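Local coordinates for uncharacterized protein (Bacillus thuringiensis serovar kurstaki, PDB 4XE8) that binds ADP and probably polymerises into actin-like filaments that segregate plasmid DNA, as in other ParM proteins, at residues S231-D236 and D365-V370; K346-Q351 and A379-L384. The protein carries 2 engineered substitutions. All blocks are in the same frame, centred on the assembly; numbering follows the deposited sequence.

The two contacts lie in the same half of the actin-like fold, their centres about 15 Å apart. Interaction 1 joins strands 231-237 and 366-370 in the middle of a five-stranded mixed sheet, while interaction 2 joins helix 337-362 to helix 378-381 beside it. Along the chain their segments alternate: strand 231-237, helix 337-362, strand 366-370, then helix 378-381. Because helix 337-362 leads into strand 366-370 and also lies on the sheet, the two contacts belong to one layered unit, and they meet directly where Val-369 CG2 packs on Leu-384 CD2. Both border the ADP site, with Asp-236 and Tyr-347 as their members nearest the nucleotide.

Interaction 1. Residues S231-D236 and D365-V370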
# COMPACT_ATOMS: atom_id res chain seq x y z
N SER A 231 -6.80 20.24 -14.74
CA SER A 231 -7.35 20.05 -13.41
C SER A 231 -7.85 18.62 -13.27
O SER A 231 -8.69 18.17 -14.06
CB SER A 231 -8.48 21.04 -13.14
OG SER A 231 -9.72 20.54 -13.62
N TYR A 232 -7.33 17.90 -12.29
CA TYR A 232 -7.70 16.51 -12.11
C TYR A 232 -7.76 16.13 -10.63
O TYR A 232 -7.10 16.75 -9.80
CB TYR A 232 -6.72 15.59 -12.84
CG TYR A 232 -5.29 15.69 -12.35
CD1 TYR A 232 -4.41 16.62 -12.91
CD2 TYR A 232 -4.82 14.87 -11.34
CE1 TYR A 232 -3.11 16.72 -12.46
CE2 TYR A 232 -3.51 14.97 -10.89
CZ TYR A 232 -2.66 15.89 -11.45
OH TYR A 232 -1.36 15.99 -11.01
N ALA A 233 -8.55 15.12 -10.33
CA ALA A 233 -8.61 14.59 -8.97
C ALA A 233 -8.02 13.19 -8.93
O ALA A 233 -8.28 12.37 -9.81
CB ALA A 233 -10.05 14.58 -8.48
N ILE A 234 -7.20 12.93 -7.92
CA ILE A 234 -6.72 11.58 -7.66
C ILE A 234 -7.46 11.01 -6.46
O ILE A 234 -7.35 11.53 -5.35
CB ILE A 234 -5.21 11.53 -7.39
CG1 ILE A 234 -4.44 12.31 -8.45
CG2 ILE A 234 -4.72 10.08 -7.33
CD1 ILE A 234 -2.94 12.26 -8.25
N ASN A 235 -8.21 9.94 -6.69
CA ASN A 235 -8.94 9.29 -5.61
C ASN A 235 -8.32 7.94 -5.26
O ASN A 235 -8.50 6.96 -5.97
CB ASN A 235 -10.41 9.11 -6.00
CG ASN A 235 -11.07 10.42 -6.37
OD1 ASN A 235 -11.42 11.22 -5.50
ND2 ASN A 235 -11.27 10.64 -7.66
N ASP A 236 -7.58 7.92 -4.16
CA ASP A 236 -6.89 6.71 -3.72
C ASP A 236 -7.78 5.93 -2.76
O ASP A 236 -7.88 6.26 -1.58
CB ASP A 236 -5.56 7.07 -3.04
CG ASP A 236 -4.58 5.91 -3.03
OD1 ASP A 236 -5.00 4.76 -3.25
OD2 ASP A 236 -3.37 6.16 -2.81
N ASP A 365 -11.73 18.43 -14.44
CA ASP A 365 -11.93 17.98 -15.81
C ASP A 365 -11.93 16.46 -15.89
O ASP A 365 -12.74 15.86 -16.60
CB ASP A 365 -10.86 18.57 -16.72
CG ASP A 365 -10.77 20.08 -16.62
OD1 ASP A 365 -11.78 20.71 -16.24
OD2 ASP A 365 -9.69 20.64 -16.91
N LYS A 366 -11.01 15.83 -15.16
CA LYS A 366 -10.90 14.37 -15.15
C LYS A 366 -10.77 13.84 -13.72
O LYS A 366 -10.19 14.50 -12.85
CB LYS A 366 -9.70 13.91 -15.98
CG LYS A 366 -9.85 14.15 -17.48
CD LYS A 366 -11.09 13.45 -18.03
CE LYS A 366 -11.07 13.39 -19.54
NZ LYS A 366 -10.14 12.33 -20.04
N ASN A 367 -11.32 12.65 -13.48
CA ASN A 367 -11.25 12.03 -12.17
C ASN A 367 -10.55 10.68 -12.22
O ASN A 367 -11.05 9.72 -12.81
CB ASN A 367 -12.65 11.86 -11.58
CG ASN A 367 -13.37 13.18 -11.41
OD1 ASN A 367 -13.34 13.77 -10.33
ND2 ASN A 367 -14.01 13.65 -12.47
N ILE A 368 -9.38 10.61 -11.59
CA ILE A 368 -8.58 9.40 -11.59
C ILE A 368 -8.82 8.60 -10.32
O ILE A 368 -8.74 9.14 -9.21
CB ILE A 368 -7.09 9.73 -11.74
CG1 ILE A 368 -6.88 10.61 -12.98
CG2 ILE A 368 -6.27 8.45 -11.84
CD1 ILE A 368 -5.48 11.12 -13.14
N VAL A 369 -9.14 7.32 -10.48
CA VAL A 369 -9.49 6.46 -9.36
C VAL A 369 -8.49 5.32 -9.23
O VAL A 369 -8.34 4.50 -10.14
CB VAL A 369 -10.91 5.90 -9.50
CG1 VAL A 369 -11.33 5.16 -8.24
CG2 VAL A 369 -11.90 7.01 -9.82
N VAL A 370 -7.80 5.26 -8.09
CA VAL A 370 -6.76 4.27 -7.87
C VAL A 370 -6.90 3.60 -6.51
O VAL A 370 -7.87 3.84 -5.79
CB VAL A 370 -5.36 4.91 -7.98
CG1 VAL A 370 -5.16 5.55 -9.35
CG2 VAL A 370 -5.16 5.94 -6.88
O HOH W 1 -13.71 12.68 -7.97
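The ring of Tyr-232 has CG1 of Ile-234 at its edge, in the ring plane, while CD1 of Ile-368 from the partner strand comes in obliquely, 4.2 Å from Tyr-232 CD2. The ring also meets Phe-247, their planes nearly parallel. On the other sheet face lie two amides: one water accepts from Asn-235 ND2 (3.2 Å) and donates to Asn-367 OD1 (2.6 Å). The remaining amide atoms are also used, Asn-235 OD1 by Asn-244 and Asn-367 ND2 by the carbonyl of Gly-389, so each buried amide is held at both ends and its rotation is fixed.

The strands run parallel, 17° apart, in a ladder whose bonds include Ile-368 N to Ala-233 O (2.7 Å) and Asn-235 N to Ile-368 O (2.7 Å). At the strand start, a chi1 of 86° brings Ser-231 OG to the neighbouring strand's entry, where it accepts from Asp-365 N (3.0 Å). Beta-branched Ile-234, itself buried, suits the strand on the face that also bears Tyr-232; so does Val-370, their CG2 methyls 4.2 Å apart.

Asp-236 ends the pairing in what is probably the phosphate 2 motif of the actin family, close to magnesium and ADP, with OD2 bound to Thr-403. Strands 242-248 and 390-391 flank the pair, and helix 337-362 covers the asparagine face through Leu-355, Phe-358 and Trp-359.

Interaction 2. Residues K346-Q351 and A379-L384; sequences KYAEDQ and AGLRDL
The backbones come closest at Ala-348 and Gly-380. Their CA atoms are 5.2 Å apart, and the Ala-348 methyl carbon CB lies 3.7 Å from Gly-380 CA. A methyl facing a residue without a side chain suits this approach, since the small methyl can lie against the other helix's backbone.

Apolar side-chain packing centres on Leu-381, whose branched end reaches helix 337-362. Its CG stands beside the backbone N (chi1 -78°), which carries both methyls to that helix. CG itself is 4.2 Å from Ala-348 CB. The two branches then part: CD1 approaches Tyr-347 CE2 obliquely at 4.3 Å, whereas CD2 lies 4.2 Å from Gln-351 CB. Leu-237, from the end of strand 231-237, touches Tyr-347, Gln-351 and Leu-381 alike.

Packing of an aromatic face comes from within helix 337-362, where Gln-351 CG sits 3.5 Å above the Tyr-347 ring, toward its rim. Tyr-267 and Phe-376 meet the same ring edge-to-face, which probably restricts its tilt.

Among polar groups, the amide of Gln-351 turns from Leu-381 and is hydrogen-bonded through NE2 to Ser-242 OG. No hydrogen bond links the two segments, so shape and burial of carbon surface hold the helices together here, in a buried apolar patch whose Tyr-347 side chain lies about 6 Å from ADP.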
# COMPACT_ATOMS: atom_id res chain seq x y z
N LYS A 346 -22.10 -2.93 -2.91
CA LYS A 346 -22.43 -1.94 -1.89
C LYS A 346 -21.28 -0.95 -1.75
O LYS A 346 -21.50 0.26 -1.65
CB LYS A 346 -22.72 -2.63 -0.56
CG LYS A 346 -23.08 -1.69 0.58
CD LYS A 346 -23.65 -2.46 1.77
CE LYS A 346 -23.80 -1.59 3.00
NZ LYS A 346 -22.58 -1.60 3.85
N TYR A 347 -20.06 -1.47 -1.75
CA TYR A 347 -18.87 -0.62 -1.71
C TYR A 347 -18.76 0.21 -2.98
O TYR A 347 -18.49 1.41 -2.92
CB TYR A 347 -17.61 -1.47 -1.52
CG TYR A 347 -16.32 -0.69 -1.67
CD1 TYR A 347 -15.86 0.13 -0.65
CD2 TYR A 347 -15.56 -0.78 -2.83
CE1 TYR A 347 -14.68 0.84 -0.78
CE2 TYR A 347 -14.38 -0.07 -2.97
CZ TYR A 347 -13.94 0.74 -1.95
OH TYR A 347 -12.77 1.44 -2.08
N ALA A 348 -18.97 -0.44 -4.12
CA ALA A 348 -18.92 0.24 -5.41
C ALA A 348 -19.91 1.40 -5.45
O ALA A 348 -19.52 2.54 -5.70
CB ALA A 348 -19.19 -0.74 -6.53
N GLU A 349 -21.17 1.10 -5.17
CA GLU A 349 -22.23 2.10 -5.17
C GLU A 349 -21.91 3.28 -4.24
O GLU A 349 -22.09 4.44 -4.61
CB GLU A 349 -23.57 1.47 -4.75
CG GLU A 349 -24.14 0.47 -5.74
CD GLU A 349 -24.55 1.11 -7.05
OE1 GLU A 349 -24.54 0.40 -8.09
OE2 GLU A 349 -24.89 2.31 -7.05
N ASP A 350 -21.41 2.97 -3.05
CA ASP A 350 -21.05 4.00 -2.09
C ASP A 350 -19.87 4.82 -2.60
O ASP A 350 -19.80 6.03 -2.36
CB ASP A 350 -20.72 3.39 -0.73
CG ASP A 350 -21.95 2.87 -0.01
OD1 ASP A 350 -23.08 3.14 -0.49
OD2 ASP A 350 -21.79 2.19 1.02
N GLN A 351 -18.94 4.17 -3.30
CA GLN A 351 -17.81 4.88 -3.88
C GLN A 351 -18.24 5.71 -5.08
O GLN A 351 -17.77 6.83 -5.27
CB GLN A 351 -16.70 3.90 -4.27
CG GLN A 351 -15.80 3.49 -3.11
CD GLN A 351 -14.94 4.64 -2.58
OE1 GLN A 351 -14.95 5.74 -3.12
NE2 GLN A 351 -14.20 4.37 -1.51
N ALA A 379 -16.21 -5.21 -9.73
CA ALA A 379 -17.48 -5.64 -10.31
C ALA A 379 -18.40 -4.46 -10.61
O ALA A 379 -19.09 -4.45 -11.62
CB ALA A 379 -18.17 -6.62 -9.38
N GLY A 380 -18.39 -3.47 -9.72
CA GLY A 380 -19.20 -2.29 -9.91
C GLY A 380 -18.41 -1.12 -10.47
O GLY A 380 -18.91 -0.39 -11.33
N LEU A 381 -17.18 -0.95 -10.01
CA LEU A 381 -16.38 0.22 -10.35
C LEU A 381 -15.79 0.19 -11.76
O LEU A 381 -15.25 1.19 -12.23
CB LEU A 381 -15.25 0.41 -9.34
CG LEU A 381 -15.64 1.02 -7.99
CD1 LEU A 381 -14.43 1.12 -7.07
CD2 LEU A 381 -16.27 2.39 -8.19
N ARG A 382 -15.89 -0.95 -12.43
CA ARG A 382 -15.39 -1.05 -13.80
C ARG A 382 -16.28 -0.25 -14.76
O ARG A 382 -15.90 0.01 -15.90
CB ARG A 382 -15.30 -2.50 -14.26
CG ARG A 382 -16.64 -3.22 -14.35
CD ARG A 382 -16.47 -4.55 -15.06
NE ARG A 382 -17.35 -5.58 -14.53
CZ ARG A 382 -17.23 -6.88 -14.80
NH1 ARG A 382 -16.27 -7.30 -15.61
NH2 ARG A 382 -18.08 -7.75 -14.27
N ASP A 383 -17.46 0.13 -14.29
CA ASP A 383 -18.37 0.98 -15.06
C ASP A 383 -17.74 2.34 -15.35
O ASP A 383 -18.14 3.03 -16.29
CB ASP A 383 -19.70 1.17 -14.32
CG ASP A 383 -20.46 -0.13 -14.13
OD1 ASP A 383 -20.18 -1.10 -14.86
OD2 ASP A 383 -21.36 -0.16 -13.26
N LEU A 384 -16.75 2.71 -14.55
CA LEU A 384 -16.08 4.00 -14.68
C LEU A 384 -15.24 4.07 -15.96
O LEU A 384 -14.89 5.16 -16.42
CB LEU A 384 -15.19 4.26 -13.46
CG LEU A 384 -15.80 5.06 -12.30
CD1 LEU A 384 -17.22 4.61 -12.02
CD2 LEU A 384 -14.94 4.92 -11.06